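Local coordinates for protein similar to metal-dependent hydrolase (Staphylococcus aureus subsp. aureus Mu50, PDB 3ESH) that is probably a metal-dependent hydrolase of the metallo-beta-lactamase superfamily, its physiological substrate not established, at residues A[44-52]-A[247-255]; A[204-215]-A[233-241]. All blocks are in the same frame, centred on the assembly; numbering follows the deposited sequence.

Contact 1 (44-52 with 247-255) and contact 2 (204-215 with 233-241) lie with their centres about 14 Å apart, and they touch at several points, one of them beside the presumed metal site. Helix 226-242 is followed directly by strand 246-248, so one segment of each contact lies close in sequence. Asp252 of contact 1 reaches the loop of contact 2 directly, its OD1 lying 2.7 Å from Thr211 N in a probable hydrogen bond. At the presumed site CD2 of His251 packs 3.1 Å from OD1 of Asp206, a residue that with His110 and His185 faces one vacant point, consistent with an empty metal site. Phe249 and Phe208 also meet, edge to face.

Contact 1 of 2, residues A[44-52]-A[247-255]; sequences INLPTHPIL and FLFYHDENY
The imidazole of His251 reaches across to the backbone of Pro47, giving its ND1 hydrogen to Pro47 O at 2.9 Å. The bond is fairly straight, 154° at the hydrogen, with the oxygen a little out of the ring plane, and the CA-H of His251 points at the same oxygen. Next along, Tyr250 packs against the loop 48-50. A chi1 of 175° swings the phenol away from the backbone N and lays it against the peptide of Thr48 and His49: His49 N sits 3.8 Å above the ring plane, over its centre, while Pro50 CG touches CE1. That same His49 N donates to Tyr250 O at 3.3 Å, almost linearly. Ile51 extends this packed side, its CD1 against Leu248 CB. Toward Asn45 and Glu253, both partly exposed, the fit is looser: Glu253 CA lies against Pro47 CG, and Glu253 OE2 rests 3.6 Å from Asn45 CB without a hydrogen bond across, while a water accepts from Asn45 N and donates to OE1 at 2.7 Å. Tyr250 stacks on His113 and bonds through its OH to Asp112 O, so the packed half borders what is probably the metal site of a metallo-beta-lactamase fold.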
loop_
_atom_site.group_PDB
_atom_site.type_symbol
_atom_site.label_atom_id
_atom_site.label_comp_id
_atom_site.label_asym_id
_atom_site.label_seq_id
_atom_site.Cartn_x
_atom_site.Cartn_y
_atom_site.Cartn_z
ATOM N N ILE A 44 35.120 12.197 -6.230
ATOM C CA ILE A 44 34.938 13.638 -6.077
ATOM C C ILE A 44 35.032 13.903 -4.582
ATOM O O ILE A 44 34.688 13.038 -3.778
ATOM C CB ILE A 44 33.580 14.144 -6.615
ATOM C CG1 ILE A 44 32.440 13.648 -5.731
ATOM C CG2 ILE A 44 33.417 13.715 -8.078
ATOM C CD1 ILE A 44 31.096 14.291 -6.030
ATOM N N ASN A 45 35.501 15.089 -4.207
ATOM C CA ASN A 45 35.675 15.429 -2.808
ATOM C C ASN A 45 34.412 15.935 -2.145
ATOM O O ASN A 45 33.835 16.935 -2.574
ATOM C CB ASN A 45 36.775 16.471 -2.648
ATOM C CG ASN A 45 37.196 16.634 -1.212
ATOM O OD1 ASN A 45 37.683 15.688 -0.594
ATOM N ND2 ASN A 45 36.999 17.833 -0.660
ATOM N N LEU A 46 33.999 15.253 -1.078
ATOM C CA LEU A 46 32.800 15.625 -0.351
ATOM C C LEU A 46 33.020 15.903 1.125
ATOM O O LEU A 46 33.142 14.978 1.932
ATOM C CB LEU A 46 31.732 14.536 -0.468
ATOM C CG LEU A 46 31.101 14.217 -1.824
ATOM C CD1 LEU A 46 30.219 13.006 -1.648
ATOM C CD2 LEU A 46 30.295 15.405 -2.352
ATOM N N PRO A 47 33.077 17.187 1.503
ATOM C CA PRO A 47 33.270 17.513 2.912
ATOM C C PRO A 47 32.078 16.961 3.712
ATOM O O PRO A 47 30.975 16.813 3.179
ATOM C CB PRO A 47 33.263 19.044 2.931
ATOM C CG PRO A 47 33.763 19.400 1.583
ATOM C CD PRO A 47 33.102 18.399 0.671
ATOM N N THR A 48 32.318 16.651 4.982
ATOM C CA THR A 48 31.255 16.199 5.870
ATOM C C THR A 48 31.286 17.260 6.979
ATOM O O THR A 48 31.858 17.047 8.049
ATOM C CB THR A 48 31.543 14.793 6.444
ATOM O OG1 THR A 48 32.780 14.817 7.178
ATOM C CG2 THR A 48 31.647 13.764 5.323
ATOM N N HIS A 49 30.690 18.415 6.684
ATOM C CA HIS A 49 30.671 19.555 7.603
ATOM C C HIS A 49 29.321 19.826 8.271
ATOM O O HIS A 49 28.410 20.384 7.663
ATOM C CB HIS A 49 31.114 20.835 6.874
ATOM C CG HIS A 49 32.524 20.802 6.359
ATOM N ND1 HIS A 49 33.445 19.855 6.746
ATOM C CD2 HIS A 49 33.161 21.609 5.477
ATOM C CE1 HIS A 49 34.592 20.076 6.119
ATOM N NE2 HIS A 49 34.444 21.132 5.344
ATOM N N PRO A 50 29.177 19.443 9.545
ATOM C CA PRO A 50 27.897 19.695 10.209
ATOM C C PRO A 50 27.506 21.172 10.220
ATOM O O PRO A 50 28.352 22.046 10.111
ATOM C CB PRO A 50 28.127 19.128 11.600
ATOM C CG PRO A 50 29.005 17.946 11.306
ATOM C CD PRO A 50 30.023 18.553 10.358
ATOM N N ILE A 51 26.212 21.438 10.356
ATOM C CA ILE A 51 25.707 22.798 10.367
ATOM C C ILE A 51 25.329 23.245 11.767
ATOM O O ILE A 51 24.390 22.720 12.362
ATOM C CB ILE A 51 24.478 22.920 9.432
ATOM C CG1 ILE A 51 24.896 22.559 8.005
ATOM C CG2 ILE A 51 23.883 24.325 9.506
ATOM C CD1 ILE A 51 23.769 22.580 6.995
ATOM N N LEU A 52 26.066 24.221 12.289
ATOM C CA LEU A 52 25.800 24.762 13.623
ATOM C C LEU A 52 24.705 25.814 13.558
ATOM O O LEU A 52 24.820 26.797 12.829
ATOM C CB LEU A 52 27.062 25.390 14.214
ATOM C CG LEU A 52 26.886 26.138 15.546
ATOM C CD1 LEU A 52 26.302 25.200 16.593
ATOM C CD2 LEU A 52 28.228 26.689 16.018
ATOM N N PHE A 247 19.972 28.000 0.438
ATOM C CA PHE A 247 20.172 26.563 0.435
ATOM C C PHE A 247 21.486 26.276 1.134
ATOM O O PHE A 247 22.536 26.759 0.711
ATOM C CB PHE A 247 20.208 26.034 -0.996
ATOM C CG PHE A 247 18.851 25.936 -1.647
ATOM C CD1 PHE A 247 18.114 24.765 -1.572
ATOM C CD2 PHE A 247 18.319 27.014 -2.348
ATOM C CE1 PHE A 247 16.877 24.656 -2.183
ATOM C CE2 PHE A 247 17.077 26.921 -2.968
ATOM C CZ PHE A 247 16.355 25.740 -2.885
ATOM N N LEU A 248 21.422 25.511 2.220
ATOM C CA LEU A 248 22.612 25.149 2.983
ATOM C C LEU A 248 23.108 23.767 2.546
ATOM O O LEU A 248 22.311 22.869 2.262
ATOM C CB LEU A 248 22.300 25.135 4.476
ATOM C CG LEU A 248 21.677 26.408 5.057
ATOM C CD1 LEU A 248 21.508 26.272 6.571
ATOM C CD2 LEU A 248 22.559 27.594 4.724
ATOM N N PHE A 249 24.426 23.598 2.499
ATOM C CA PHE A 249 25.021 22.341 2.084
ATOM C C PHE A 249 25.943 21.743 3.121
ATOM O O PHE A 249 26.565 22.450 3.907
ATOM C CB PHE A 249 25.760 22.538 0.771
ATOM C CG PHE A 249 24.850 22.876 -0.369
ATOM C CD1 PHE A 249 24.132 21.864 -1.023
ATOM C CD2 PHE A 249 24.643 24.209 -0.743
ATOM C CE1 PHE A 249 23.224 22.175 -2.028
ATOM C CE2 PHE A 249 23.742 24.526 -1.746
ATOM C CZ PHE A 249 23.024 23.508 -2.391
ATOM N N TYR A 250 26.018 20.420 3.110
ATOM C CA TYR A 250 26.824 19.667 4.052
ATOM C C TYR A 250 27.986 19.038 3.307
ATOM O O TYR A 250 29.074 18.907 3.854
ATOM C CB TYR A 250 25.948 18.572 4.677
ATOM C CG TYR A 250 26.641 17.593 5.610
ATOM C CD1 TYR A 250 26.738 17.846 6.978
ATOM C CD2 TYR A 250 27.134 16.379 5.132
ATOM C CE1 TYR A 250 27.300 16.904 7.849
ATOM C CE2 TYR A 250 27.694 15.434 5.991
ATOM C CZ TYR A 250 27.771 15.703 7.349
ATOM O OH TYR A 250 28.295 14.752 8.191
ATOM N N HIS A 251 27.730 18.665 2.051
ATOM C CA HIS A 251 28.713 18.001 1.190
ATOM C C HIS A 251 29.393 18.833 0.110
ATOM O O HIS A 251 30.361 18.361 -0.495
ATOM C CB HIS A 251 28.079 16.809 0.459
ATOM C CG HIS A 251 27.855 15.604 1.314
ATOM N ND1 HIS A 251 28.816 15.112 2.168
ATOM C CD2 HIS A 251 26.805 14.758 1.398
ATOM C CE1 HIS A 251 28.365 14.009 2.742
ATOM N NE2 HIS A 251 27.145 13.773 2.289
ATOM N N ASP A 252 28.898 20.028 -0.181
ATOM C CA ASP A 252 29.515 20.802 -1.257
ATOM C C ASP A 252 30.891 21.361 -0.867
ATOM O O ASP A 252 31.011 22.129 0.079
ATOM C CB ASP A 252 28.561 21.921 -1.713
ATOM C CG ASP A 252 28.859 22.404 -3.123
ATOM O OD1 ASP A 252 27.901 22.630 -3.897
ATOM O OD2 ASP A 252 30.056 22.560 -3.452
ATOM N N GLU A 253 31.924 20.978 -1.607
ATOM C CA GLU A 253 33.277 21.440 -1.307
ATOM C C GLU A 253 33.522 22.927 -1.526
ATOM O O GLU A 253 34.314 23.530 -0.806
ATOM C CB GLU A 253 34.321 20.661 -2.117
ATOM C CG GLU A 253 34.224 20.846 -3.631
ATOM C CD GLU A 253 35.313 20.095 -4.402
ATOM O OE1 GLU A 253 35.079 19.775 -5.600
ATOM O OE2 GLU A 253 36.394 19.837 -3.825
ATOM N N ASN A 254 32.842 23.516 -2.502
ATOM C CA ASN A 254 33.037 24.924 -2.815
ATOM C C ASN A 254 32.182 25.854 -1.986
ATOM O O ASN A 254 32.680 26.811 -1.396
ATOM C CB ASN A 254 32.728 25.191 -4.291
ATOM C CG ASN A 254 33.234 24.095 -5.196
ATOM O OD1 ASN A 254 32.447 23.375 -5.830
ATOM N ND2 ASN A 254 34.551 23.942 -5.254
ATOM N N TYR A 255 30.890 25.554 -1.953
ATOM C CA TYR A 255 29.922 26.389 -1.272
ATOM C C TYR A 255 29.272 25.796 -0.043
ATOM O O TYR A 255 29.091 24.585 0.067
ATOM C CB TYR A 255 28.836 26.766 -2.268
ATOM C CG TYR A 255 29.383 27.109 -3.623
ATOM C CD1 TYR A 255 30.117 28.272 -3.816
ATOM C CD2 TYR A 255 29.212 26.248 -4.704
ATOM C CE1 TYR A 255 30.679 28.575 -5.055
ATOM C CE2 TYR A 255 29.766 26.537 -5.950
ATOM C CZ TYR A 255 30.502 27.703 -6.116
ATOM O OH TYR A 255 31.077 27.993 -7.329
HETATM O O HOH W 1 36.021 17.250 -6.126
HETATM O O HOH W 2 27.878 22.224 6.179
#

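Contact 2 of 2, residues A[204-215]-A[233-241]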
loop_
_atom_site.group_PDB
_atom_site.type_symbol
_atom_site.label_atom_id
_atom_site.label_comp_id
_atom_site.label_asym_id
_atom_site.label_seq_id
_atom_site.Cartn_x
_atom_site.Cartn_y
_atom_site.Cartn_z
HETATM N N MSE A 204 18.509 20.454 2.396
HETATM C CA MSE A 204 17.829 19.283 1.866
HETATM C C MSE A 204 18.629 17.983 1.962
HETATM O O MSE A 204 18.333 17.011 1.269
HETATM C CB MSE A 204 17.380 19.563 0.430
HETATM C CG MSE A 204 16.114 20.378 0.430
HETATM SE SE MSE A 204 15.658 21.047 -1.268
HETATM C CE MSE A 204 15.273 19.393 -2.121
ATOM N N GLY A 205 19.626 17.960 2.849
ATOM C CA GLY A 205 20.423 16.756 3.013
ATOM C C GLY A 205 20.882 16.118 1.706
ATOM O O GLY A 205 21.163 16.813 0.738
ATOM N N ASP A 206 20.942 14.788 1.674
ATOM C CA ASP A 206 21.409 14.091 0.482
ATOM C C ASP A 206 20.409 13.996 -0.669
ATOM O O ASP A 206 20.580 13.202 -1.586
ATOM C CB ASP A 206 21.922 12.699 0.855
ATOM C CG ASP A 206 23.274 12.747 1.537
ATOM O OD1 ASP A 206 23.893 13.832 1.555
ATOM O OD2 ASP A 206 23.733 11.704 2.054
ATOM N N ILE A 207 19.372 14.818 -0.614
ATOM C CA ILE A 207 18.374 14.854 -1.664
ATOM C C ILE A 207 18.755 16.060 -2.553
ATOM O O ILE A 207 18.174 16.289 -3.613
ATOM C CB ILE A 207 16.930 14.960 -1.054
ATOM C CG1 ILE A 207 16.048 13.880 -1.658
ATOM C CG2 ILE A 207 16.305 16.310 -1.328
ATOM C CD1 ILE A 207 16.634 12.500 -1.558
ATOM N N PHE A 208 19.765 16.803 -2.100
ATOM C CA PHE A 208 20.328 17.954 -2.803
ATOM C C PHE A 208 21.723 18.100 -2.186
ATOM O O PHE A 208 22.026 19.095 -1.531
ATOM C CB PHE A 208 19.489 19.209 -2.542
ATOM C CG PHE A 208 19.815 20.373 -3.463
ATOM C CD1 PHE A 208 19.116 21.575 -3.355
ATOM C CD2 PHE A 208 20.810 20.267 -4.438
ATOM C CE1 PHE A 208 19.398 22.655 -4.204
ATOM C CE2 PHE A 208 21.097 21.335 -5.288
ATOM C CZ PHE A 208 20.389 22.533 -5.168
ATOM N N PRO A 209 22.592 17.095 -2.397
ATOM C CA PRO A 209 23.966 17.010 -1.887
ATOM C C PRO A 209 24.852 18.221 -2.130
ATOM O O PRO A 209 25.413 18.790 -1.196
ATOM C CB PRO A 209 24.521 15.762 -2.572
ATOM C CG PRO A 209 23.311 14.978 -2.928
ATOM C CD PRO A 209 22.359 16.034 -3.387
ATOM N N THR A 210 24.989 18.585 -3.395
ATOM C CA THR A 210 25.815 19.716 -3.795
ATOM C C THR A 210 25.068 20.572 -4.802
ATOM O O THR A 210 24.021 20.173 -5.308
ATOM C CB THR A 210 27.121 19.239 -4.464
ATOM O OG1 THR A 210 26.825 18.667 -5.747
ATOM C CG2 THR A 210 27.794 18.189 -3.605
ATOM N N THR A 211 25.621 21.741 -5.095
ATOM C CA THR A 211 25.010 22.649 -6.052
ATOM C C THR A 211 24.893 22.021 -7.430
ATOM O O THR A 211 24.088 22.454 -8.248
ATOM C CB THR A 211 25.816 23.933 -6.174
ATOM O OG1 THR A 211 27.171 23.607 -6.479
ATOM C CG2 THR A 211 25.757 24.730 -4.873
ATOM N N ALA A 212 25.682 20.990 -7.688
ATOM C CA ALA A 212 25.632 20.321 -8.982
ATOM C C ALA A 212 24.429 19.377 -9.115
ATOM O O ALA A 212 24.167 18.860 -10.198
ATOM C CB ALA A 212 26.921 19.550 -9.223
ATOM N N HIS A 213 23.704 19.161 -8.017
ATOM C CA HIS A 213 22.540 18.290 -8.038
ATOM C C HIS A 213 21.212 19.053 -8.086
ATOM O O HIS A 213 20.161 18.503 -7.764
ATOM C CB HIS A 213 22.540 17.361 -6.823
ATOM C CG HIS A 213 23.664 16.371 -6.821
ATOM N ND1 HIS A 213 24.925 16.679 -6.365
ATOM C CD2 HIS A 213 23.718 15.087 -7.250
ATOM C CE1 HIS A 213 25.713 15.625 -6.510
ATOM N NE2 HIS A 213 25.003 14.651 -7.043
ATOM N N LYS A 214 21.259 20.312 -8.500
ATOM C CA LYS A 214 20.049 21.108 -8.570
ATOM C C LYS A 214 18.995 20.534 -9.515
ATOM O O LYS A 214 17.803 20.608 -9.232
ATOM C CB LYS A 214 20.362 22.539 -8.986
ATOM C CG LYS A 214 19.183 23.438 -8.809
ATOM C CD LYS A 214 19.357 24.753 -9.524
ATOM C CE LYS A 214 18.041 25.494 -9.566
ATOM N NZ LYS A 214 18.097 26.632 -10.528
ATOM N N ASN A 215 19.420 19.976 -10.645
ATOM C CA ASN A 215 18.459 19.388 -11.580
ATOM C C ASN A 215 17.783 18.219 -10.849
ATOM O O ASN A 215 18.448 17.289 -10.404
ATOM C CB ASN A 215 19.170 18.871 -12.828
ATOM C CG ASN A 215 18.202 18.364 -13.886
ATOM O OD1 ASN A 215 17.252 17.637 -13.581
ATOM N ND2 ASN A 215 18.449 18.739 -15.146
ATOM N N LYS A 233 12.412 16.754 -4.973
ATOM C CA LYS A 233 13.207 17.812 -5.583
ATOM C C LYS A 233 12.379 18.625 -6.575
ATOM O O LYS A 233 12.483 19.851 -6.608
ATOM C CB LYS A 233 14.428 17.216 -6.301
ATOM C CG LYS A 233 15.460 16.592 -5.362
ATOM C CD LYS A 233 16.600 15.936 -6.118
ATOM C CE LYS A 233 17.480 16.956 -6.790
ATOM N NZ LYS A 233 18.561 16.272 -7.551
ATOM N N GLU A 234 11.562 17.945 -7.381
ATOM C CA GLU A 234 10.726 18.625 -8.370
ATOM C C GLU A 234 9.821 19.675 -7.734
ATOM O O GLU A 234 9.586 20.730 -8.319
ATOM C CB GLU A 234 9.863 17.617 -9.137
ATOM C CG GLU A 234 8.790 18.272 -10.001
ATOM C CD GLU A 234 7.867 17.270 -10.689
ATOM O OE1 GLU A 234 7.265 16.439 -9.983
ATOM O OE2 GLU A 234 7.741 17.318 -11.932
ATOM N N ARG A 235 9.338 19.407 -6.525
ATOM C CA ARG A 235 8.445 20.347 -5.878
ATOM C C ARG A 235 9.090 21.307 -4.879
ATOM O O ARG A 235 8.755 22.488 -4.856
ATOM C CB ARG A 235 7.286 19.596 -5.211
ATOM C CG ARG A 235 7.271 19.704 -3.704
ATOM C CD ARG A 235 5.986 19.183 -3.099
ATOM N NE ARG A 235 6.018 19.359 -1.654
ATOM C CZ ARG A 235 6.774 18.645 -0.826
ATOM N NH1 ARG A 235 7.562 17.686 -1.305
ATOM N NH2 ARG A 235 6.765 18.909 0.475
HETATM N N MSE A 236 10.011 20.813 -4.060
HETATM C CA MSE A 236 10.670 21.654 -3.058
HETATM C C MSE A 236 11.519 22.784 -3.627
HETATM O O MSE A 236 11.284 23.952 -3.314
HETATM C CB MSE A 236 11.552 20.808 -2.140
HETATM C CG MSE A 236 10.789 19.754 -1.407
HETATM SE SE MSE A 236 12.008 18.821 -0.232
HETATM C CE MSE A 236 10.752 18.579 1.163
ATOM N N ILE A 237 12.508 22.443 -4.454
ATOM C CA ILE A 237 13.411 23.439 -5.025
ATOM C C ILE A 237 12.728 24.658 -5.656
ATOM O O ILE A 237 13.077 25.794 -5.337
ATOM C CB ILE A 237 14.391 22.762 -6.015
ATOM C CG1 ILE A 237 15.267 21.778 -5.235
ATOM C CG2 ILE A 237 15.263 23.792 -6.706
ATOM C CD1 ILE A 237 16.245 20.974 -6.078
ATOM N N PRO A 238 11.749 24.450 -6.550
ATOM C CA PRO A 238 11.096 25.621 -7.145
ATOM C C PRO A 238 10.397 26.486 -6.081
ATOM O O PRO A 238 10.386 27.712 -6.167
ATOM C CB PRO A 238 10.103 24.999 -8.129
ATOM C CG PRO A 238 10.803 23.739 -8.556
ATOM C CD PRO A 238 11.344 23.214 -7.242
ATOM N N TYR A 239 9.817 25.829 -5.082
ATOM C CA TYR A 239 9.125 26.528 -4.001
ATOM C C TYR A 239 10.101 27.321 -3.138
ATOM O O TYR A 239 9.892 28.500 -2.878
ATOM C CB TYR A 239 8.373 25.529 -3.120
ATOM C CG TYR A 239 7.764 26.151 -1.882
ATOM C CD1 TYR A 239 6.631 26.963 -1.970
ATOM C CD2 TYR A 239 8.363 25.984 -0.635
ATOM C CE1 TYR A 239 6.115 27.598 -0.850
ATOM C CE2 TYR A 239 7.859 26.616 0.490
ATOM C CZ TYR A 239 6.734 27.423 0.378
ATOM O OH TYR A 239 6.242 28.061 1.499
ATOM N N PHE A 240 11.163 26.665 -2.685
ATOM C CA PHE A 240 12.157 27.319 -1.861
ATOM C C PHE A 240 12.810 28.494 -2.590
ATOM O O PHE A 240 13.186 29.495 -1.966
ATOM C CB PHE A 240 13.226 26.323 -1.420
ATOM C CG PHE A 240 12.739 25.313 -0.423
ATOM C CD1 PHE A 240 11.988 25.717 0.686
ATOM C CD2 PHE A 240 13.038 23.961 -0.576
ATOM C CE1 PHE A 240 11.545 24.786 1.628
ATOM C CE2 PHE A 240 12.601 23.024 0.359
ATOM C CZ PHE A 240 11.854 23.434 1.459
ATOM N N ILE A 241 12.950 28.371 -3.906
ATOM C CA ILE A 241 13.538 29.442 -4.697
ATOM C C ILE A 241 12.546 30.596 -4.789
ATOM O O ILE A 241 12.899 31.749 -4.582
ATOM C CB ILE A 241 13.919 28.953 -6.114
ATOM C CG1 ILE A 241 15.157 28.052 -6.032
ATOM C CG2 ILE A 241 14.201 30.138 -7.025
ATOM C CD1 ILE A 241 15.604 27.481 -7.368
HETATM O O HOH W 3 19.883 14.841 -5.857
#
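Lys233 NZ is gripped by three oxygens: His213 O at 2.8 Å, Asn215 O at 3.0 Å and a water at 2.6 Å that also bonds to Ile207 O. The His213 bond lies in the carbonyl plane, whereas the ammonium sits above the plane of the Asn215 carbonyl, 41° out of it. A bend at chi3 (70°) carries the lysine chain past Ile207 O, with its CG near Ile207 CG2; beyond the bend the chain runs straight (chi4 -178°) and sets the amine against the carbonyls of His213 and Asn215. One turn further along the helix, Ile237 pushes CD1 over a face of the Phe208 ring, 4.3 Å from the centroid, in a CH-pi contact. Met204, a selenomethionine, enters from the other segment: its CE lies between the selenium of Met236 and Ile237 CG1, and its SE meets the Phe240 ring obliquely at 4.0 Å from CD2. At the far end Lys214 and Ile241 reach tip to tip, Lys214 also making a cation-pi contact with Tyr260. Backbone carbonyls and water surround the buried ammonium, and no carboxylate of either segment bonds to it; its charge is therefore probably stabilised by the carbonyl dipoles and the water, tying helix 226-242 to the loop that carries Asp206.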